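Local coordinates for Pa14_01140 (Pseudomonas aeruginosa, PDB 6OX6), which is an immunity protein that helps prevent early activation of Tas1, the (p)ppApp-synthesizing type VI secretion toxin with which it forms a complex, at residues 24-29 / 41-46. Residues are numbered along the deposited sequence; the frame is centred on the assembly and turned at random.
Sequences TYRWDH and EAESPE
Arg26 and Glu43 reach each other on side chains of different shape: Glu43 is stretched out from the loop, chi1 and chi2 both close to 180°, whereas Arg26 leaves its strand with CG anti to the backbone N and then turns at chi3 (67°), which swings NE and NH2 toward the carboxylate. The two side chains cross at roughly a right angle, yet their flat ends lie almost in one plane, 18° apart. The grip is side-on and bidentate. NE of Arg26 donates to OE2 of Glu43 over 2.8 Å in a nearly straight bond, and NH2 of Arg26 donates to OE1 of Glu43 over 2.9 Å, somewhat more bent. Both oxygens are approached on their syn side, the acid staying close to the guanidinium plane. Two bonds to two separate oxygens restrict rotation of either group about its long axis. The salt bridge reaches over strand 33-38, an outermost strand of the four-stranded antiparallel sheet: Arg26 sits on the inner strand 23-28, Glu43 on the loop after strand 33-38, and both side chains touch His35 of that strand. OE2 of Glu43 also takes part in a hydrogen bond with Tyr70 OH, linking the ion pair to helix 67-72. On either side of Glu43 in the sequence, Glu41 and Glu46 form salt bridges to Lys303 and Lys298 of the Tas1 chain.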
ATOM      1  N   THR B  24       3.761  12.580   6.722  1.00 21.92           N
ATOM      2  CA  THR B  24       5.122  12.579   7.242  1.00 18.16           C
ATOM      3  C   THR B  24       5.160  11.990   8.655  1.00 23.75           C
ATOM      4  O   THR B  24       4.168  11.989   9.393  1.00 24.14           O
ATOM      5  CB  THR B  24       5.735  13.999   7.253  1.00 21.72           C
ATOM      6  OG1 THR B  24       5.130  14.797   8.296  1.00 20.80           O
ATOM      7  CG2 THR B  24       5.505  14.674   5.902  1.00 19.19           C
ATOM      8  N   TYR B  25       6.336  11.498   9.036  1.00 19.88           N
ATOM      9  CA  TYR B  25       6.553  10.893  10.341  1.00 23.25           C
ATOM     10  C   TYR B  25       7.833  11.439  10.942  1.00 26.10           C
ATOM     11  O   TYR B  25       8.774  11.822  10.220  1.00 23.93           O
ATOM     12  CB  TYR B  25       6.650   9.347  10.274  1.00 24.00           C
ATOM     13  CG  TYR B  25       5.348   8.688   9.859  1.00 23.27           C
ATOM     14  CD1 TYR B  25       5.105   8.376   8.535  1.00 16.62           C
ATOM     15  CD2 TYR B  25       4.350   8.427  10.784  1.00 22.75           C
ATOM     16  CE1 TYR B  25       3.928   7.796   8.151  1.00 20.72           C
ATOM     17  CE2 TYR B  25       3.176   7.840  10.414  1.00 21.47           C
ATOM     18  CZ  TYR B  25       2.967   7.528   9.103  1.00 23.36           C
ATOM     19  OH  TYR B  25       1.793   6.941   8.720  1.00 22.40           O
ATOM     20  N   ARG B  26       7.842  11.482  12.275  1.00 26.85           N
ATOM     21  CA  ARG B  26       9.016  11.833  13.052  1.00 26.38           C
ATOM     22  C   ARG B  26       9.319  10.685  14.004  1.00 28.22           C
ATOM     23  O   ARG B  26       8.442  10.249  14.767  1.00 26.36           O
ATOM     24  CB  ARG B  26       8.791  13.140  13.811  1.00 26.57           C
ATOM     25  CG  ARG B  26       9.876  13.468  14.834  1.00 29.29           C
ATOM     26  CD  ARG B  26       9.545  14.801  15.561  1.00 30.28           C
ATOM     27  NE  ARG B  26       8.370  14.735  16.418  1.00 31.46           N
ATOM     28  CZ  ARG B  26       8.418  14.466  17.727  1.00 37.84           C
ATOM     29  NH1 ARG B  26       9.584  14.218  18.325  1.00 36.47           N
ATOM     30  NH2 ARG B  26       7.301  14.437  18.445  1.00 36.14           N
ATOM     31  N   TRP B  27      10.545  10.179  13.933  1.00 23.74           N
ATOM     32  CA  TRP B  27      11.054   9.175  14.856  1.00 23.51           C
ATOM     33  C   TRP B  27      12.029   9.822  15.835  1.00 26.68           C
ATOM     34  O   TRP B  27      12.947  10.544  15.436  1.00 26.19           O
ATOM     35  CB  TRP B  27      11.713   8.045  14.067  1.00 24.62           C
ATOM     36  CG  TRP B  27      12.639   7.130  14.823  1.00 27.40           C
ATOM     37  CD1 TRP B  27      14.005   7.134  14.784  1.00 29.69           C
ATOM     38  CD2 TRP B  27      12.267   6.056  15.711  1.00 30.22           C
ATOM     39  NE1 TRP B  27      14.506   6.140  15.596  1.00 30.38           N
ATOM     40  CE2 TRP B  27      13.459   5.467  16.177  1.00 29.02           C
ATOM     41  CE3 TRP B  27      11.038   5.543  16.162  1.00 26.74           C
ATOM     42  CZ2 TRP B  27      13.463   4.385  17.060  1.00 32.10           C
ATOM     43  CZ3 TRP B  27      11.040   4.469  17.043  1.00 29.62           C
ATOM     44  CH2 TRP B  27      12.250   3.898  17.478  1.00 33.92           C
ATOM     45  N   ASP B  28      11.825   9.571  17.109  1.00 27.36           N
ATOM     46  CA  ASP B  28      12.699  10.046  18.174  1.00 34.39           C
ATOM     47  C   ASP B  28      13.429   8.815  18.700  1.00 34.60           C
ATOM     48  O   ASP B  28      12.816   7.951  19.334  1.00 36.65           O
ATOM     49  CB  ASP B  28      11.864  10.737  19.257  1.00 43.45           C
ATOM     50  CG  ASP B  28      12.699  11.293  20.411  1.00 49.50           C
ATOM     51  OD1 ASP B  28      13.823  10.808  20.679  1.00 50.19           O
ATOM     52  OD2 ASP B  28      12.187  12.201  21.087  1.00 54.40           O
ATOM     53  N   HIS B  29      14.727   8.705  18.415  1.00 33.40           N
ATOM     54  CA  HIS B  29      15.385   7.450  18.760  1.00 34.73           C
ATOM     55  C   HIS B  29      15.556   7.303  20.276  1.00 35.91           C
ATOM     56  O   HIS B  29      15.405   6.199  20.808  1.00 36.59           O
ATOM     57  CB  HIS B  29      16.713   7.317  18.013  1.00 38.10           C
ATOM     58  CG  HIS B  29      17.838   8.087  18.623  1.00 41.55           C
ATOM     59  ND1 HIS B  29      18.054   9.422  18.361  1.00 41.88           N
ATOM     60  CD2 HIS B  29      18.816   7.705  19.478  1.00 43.37           C
ATOM     61  CE1 HIS B  29      19.116   9.834  19.032  1.00 44.88           C
ATOM     62  NE2 HIS B  29      19.602   8.808  19.709  1.00 47.56           N
ATOM     63  N   GLU B  41      -1.214  19.997   8.157  1.00 34.61           N
ATOM     64  CA  GLU B  41      -1.689  19.928   9.530  1.00 37.73           C
ATOM     65  C   GLU B  41      -0.523  20.050  10.488  1.00 35.68           C
ATOM     66  O   GLU B  41       0.631  19.831  10.123  1.00 34.54           O
ATOM     67  CB  GLU B  41      -2.422  18.609   9.802  1.00 42.06           C
ATOM     68  CG  GLU B  41      -3.705  18.492   9.019  1.00 50.05           C
ATOM     69  CD  GLU B  41      -4.422  17.167   9.219  1.00 54.14           C
ATOM     70  OE1 GLU B  41      -4.217  16.519  10.273  1.00 54.26           O
ATOM     71  OE2 GLU B  41      -5.202  16.793   8.318  1.00 54.32           O
ATOM     72  N   ALA B  42      -0.850  20.328  11.747  1.00 36.61           N
ATOM     73  CA  ALA B  42       0.121  20.143  12.814  1.00 39.18           C
ATOM     74  C   ALA B  42       0.325  18.649  13.102  1.00 39.38           C
ATOM     75  O   ALA B  42      -0.488  17.793  12.735  1.00 36.34           O
ATOM     76  CB  ALA B  42      -0.323  20.873  14.084  1.00 37.72           C
ATOM     77  N   GLU B  43       1.452  18.342  13.741  1.00 39.71           N
ATOM     78  CA  GLU B  43       1.725  16.981  14.170  1.00 40.34           C
ATOM     79  C   GLU B  43       0.635  16.482  15.123  1.00 40.85           C
ATOM     80  O   GLU B  43       0.195  17.203  16.029  1.00 39.82           O
ATOM     81  CB  GLU B  43       3.096  16.920  14.849  1.00 33.50           C
ATOM     82  CG  GLU B  43       3.506  15.540  15.327  1.00 33.00           C
ATOM     83  CD  GLU B  43       4.884  15.551  15.964  1.00 37.17           C
ATOM     84  OE1 GLU B  43       4.934  15.677  17.210  1.00 37.06           O
ATOM     85  OE2 GLU B  43       5.910  15.449  15.226  1.00 31.99           O
ATOM     86  N   SER B  44       0.207  15.235  14.920  1.00 38.05           N
ATOM     87  CA  SER B  44      -0.792  14.660  15.801  1.00 39.42           C
ATOM     88  C   SER B  44      -0.150  14.404  17.162  1.00 36.72           C
ATOM     89  O   SER B  44       0.981  13.917  17.233  1.00 39.05           O
ATOM     90  CB  SER B  44      -1.329  13.340  15.222  1.00 42.85           C
ATOM     91  OG  SER B  44      -2.140  13.599  14.077  1.00 45.25           O
ATOM     92  N   PRO B  45      -0.837  14.713  18.261  1.00 39.29           N
ATOM     93  CA  PRO B  45      -0.246  14.397  19.572  1.00 37.53           C
ATOM     94  C   PRO B  45      -0.157  12.904  19.855  1.00 37.18           C
ATOM     95  O   PRO B  45       0.781  12.483  20.541  1.00 38.63           O
ATOM     96  CB  PRO B  45      -1.181  15.111  20.560  1.00 44.19           C
ATOM     97  CG  PRO B  45      -2.497  15.231  19.821  1.00 43.53           C
ATOM     98  CD  PRO B  45      -2.091  15.479  18.384  1.00 39.56           C
ATOM     99  N   GLU B  46      -1.067  12.077  19.349  1.00 37.77           N
ATOM    100  CA  GLU B  46      -1.039  10.651  19.719  1.00 39.04           C
ATOM    101  C   GLU B  46       0.107   9.919  19.021  1.00 38.56           C
ATOM    102  O   GLU B  46       0.135   9.865  17.782  1.00 35.52           O
ATOM    103  CB  GLU B  46      -2.349   9.971  19.372  1.00 37.06           C
ATOM    104  CG  GLU B  46      -2.476   8.578  19.984  1.00 46.05           C
ATOM    105  CD  GLU B  46      -3.739   7.833  19.534  1.00 51.76           C
ATOM    106  OE1 GLU B  46      -4.126   7.964  18.350  1.00 53.48           O
ATOM    107  OE2 GLU B  46      -4.355   7.121  20.375  1.00 56.02           O
TER